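Local coordinates for protein dTDP-4-dehydrorhamnose 3,5-epimerase (Bacillus anthracis str. Ames, PDB 3RYK) that catalyses the epimerisation of dTDP-4-dehydro-6-deoxy-glucose at C3 and C5 of the sugar ring, a step in dTDP-L-rhamnose biosynthesis, at residues V73-E78 against H151-Y156. Sequence-based numbering, arbitrary orientation.
Sequences VSYSAE and HTIVMY
Ser-74 and Val-154 form a hydrogen-bonded pair of an antiparallel ladder that joins strands 70-76 and 152-158 within the jelly roll-like fold. The bond from Ser-74 N to Val-154 O is 2.7 Å long and the return bond from Val-154 N to Ser-74 O 2.8 Å, both nearly straight. Ser-76 and Thr-152 form the next hydrogen-bonded pair, with longer and more bent bonds, and beyond the strand ends His-151 N reaches Ala-77 O at 3.0 Å, approaching from above the carbonyl plane.

On one face, Val-73 CG1 packs against Ile-153 CG2 at 3.6 Å, and Ile-153 CG1 lies at the edge of the Tyr-75 ring, 3.9 Å from CD1. Tyr-75 and His-151 lie side by side, pointing the same way; chi1 of 166° sets the Tyr-75 ring beside its own carbonyl carbon, and its OH meets His-151 ND1 at 2.8 Å in a hydrogen bond; the rings meet rim to rim. On the other face a water bridges Ser-74 OG, Ser-76 OG and Thr-152 O, donating to this carbonyl, while Ser-76 OG is also hydrogen-bonded to Arg-83 NE.

Strand 96-100 flanks 152-158, and strand 141-147 packs on the Ser-74 and Val-154 face. Val-73 and Tyr-75 pair with a strand of the second subunit, carrying the sheet across the dimer interface.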
# COMPACT_ATOMS: atom_id res chain seq x y z
N VAL A 73 -5.66 -0.82 5.58
CA VAL A 73 -6.41 -0.11 4.54
C VAL A 73 -7.80 0.21 5.09
O VAL A 73 -8.54 -0.69 5.49
CB VAL A 73 -6.53 -0.91 3.22
CG1 VAL A 73 -7.42 -0.18 2.21
CG2 VAL A 73 -5.13 -1.17 2.64
N SER A 74 -8.11 1.51 5.12
CA SER A 74 -9.37 2.06 5.59
C SER A 74 -10.20 2.57 4.41
O SER A 74 -9.75 3.46 3.69
CB SER A 74 -9.09 3.20 6.56
OG SER A 74 -10.25 3.93 6.88
N TYR A 75 -11.37 1.98 4.20
CA TYR A 75 -12.29 2.40 3.15
C TYR A 75 -13.48 3.07 3.83
O TYR A 75 -14.03 2.52 4.82
CB TYR A 75 -12.77 1.25 2.23
CG TYR A 75 -13.96 1.66 1.38
CD1 TYR A 75 -13.83 2.42 0.21
CD2 TYR A 75 -15.25 1.30 1.76
CE1 TYR A 75 -14.96 2.81 -0.55
CE2 TYR A 75 -16.37 1.67 1.02
CZ TYR A 75 -16.25 2.41 -0.11
OH TYR A 75 -17.42 2.75 -0.78
N SER A 76 -13.85 4.25 3.32
CA SER A 76 -14.98 5.03 3.84
C SER A 76 -15.86 5.39 2.63
O SER A 76 -15.46 6.15 1.74
CB SER A 76 -14.51 6.28 4.56
OG SER A 76 -13.66 5.98 5.66
N ALA A 77 -17.06 4.84 2.59
CA ALA A 77 -17.97 5.09 1.49
C ALA A 77 -18.47 6.54 1.35
O ALA A 77 -18.54 7.07 0.24
CB ALA A 77 -19.18 4.13 1.57
N GLU A 78 -18.77 7.19 2.46
CA GLU A 78 -19.29 8.55 2.44
C GLU A 78 -18.30 9.63 2.85
O GLU A 78 -17.48 9.41 3.74
CB GLU A 78 -20.49 8.63 3.42
CG GLU A 78 -21.79 8.11 2.81
CD GLU A 78 -22.84 7.68 3.83
OE1 GLU A 78 -22.97 6.45 4.02
OE2 GLU A 78 -23.50 8.52 4.47
N HIS A 151 -16.01 7.50 -1.35
CA HIS A 151 -15.10 6.42 -1.70
C HIS A 151 -13.63 6.74 -1.50
O HIS A 151 -12.85 6.67 -2.46
CB HIS A 151 -15.35 5.97 -3.15
CG HIS A 151 -16.77 5.59 -3.44
ND1 HIS A 151 -17.30 4.36 -3.09
CD2 HIS A 151 -17.76 6.26 -4.07
CE1 HIS A 151 -18.57 4.31 -3.48
NE2 HIS A 151 -18.87 5.45 -4.08
N THR A 152 -13.27 7.14 -0.28
CA THR A 152 -11.90 7.45 0.08
C THR A 152 -11.25 6.22 0.72
O THR A 152 -11.84 5.56 1.62
CB THR A 152 -11.79 8.71 0.96
OG1 THR A 152 -12.12 9.86 0.17
CG2 THR A 152 -10.39 8.90 1.53
N ILE A 153 -10.05 5.91 0.23
CA ILE A 153 -9.25 4.78 0.69
C ILE A 153 -7.91 5.29 1.23
O ILE A 153 -7.12 5.91 0.50
CB ILE A 153 -8.98 3.79 -0.45
CG1 ILE A 153 -10.28 3.31 -1.10
CG2 ILE A 153 -8.17 2.59 0.05
CD1 ILE A 153 -10.07 2.39 -2.30
N VAL A 154 -7.67 5.01 2.51
CA VAL A 154 -6.46 5.41 3.19
C VAL A 154 -5.68 4.16 3.56
O VAL A 154 -6.24 3.14 3.99
CB VAL A 154 -6.78 6.18 4.48
CG1 VAL A 154 -5.51 6.61 5.17
CG2 VAL A 154 -7.66 7.37 4.18
N MET A 155 -4.37 4.23 3.37
CA MET A 155 -3.50 3.13 3.69
C MET A 155 -2.46 3.64 4.65
O MET A 155 -1.98 4.77 4.50
CB MET A 155 -2.79 2.61 2.43
CG MET A 155 -1.81 1.48 2.71
SD MET A 155 -0.84 0.98 1.28
CE MET A 155 -2.10 0.37 0.17
N TYR A 156 -2.13 2.85 5.66
CA TYR A 156 -1.10 3.28 6.59
C TYR A 156 -0.39 2.12 7.23
O TYR A 156 -1.01 1.11 7.56
CB TYR A 156 -1.61 4.29 7.62
CG TYR A 156 -2.62 3.80 8.61
CD1 TYR A 156 -2.22 3.44 9.90
CD2 TYR A 156 -3.96 3.73 8.28
CE1 TYR A 156 -3.16 3.00 10.83
CE2 TYR A 156 -4.89 3.31 9.19
CZ TYR A 156 -4.48 2.95 10.46
OH TYR A 156 -5.42 2.52 11.36
O HOH W 1 -11.23 5.83 4.55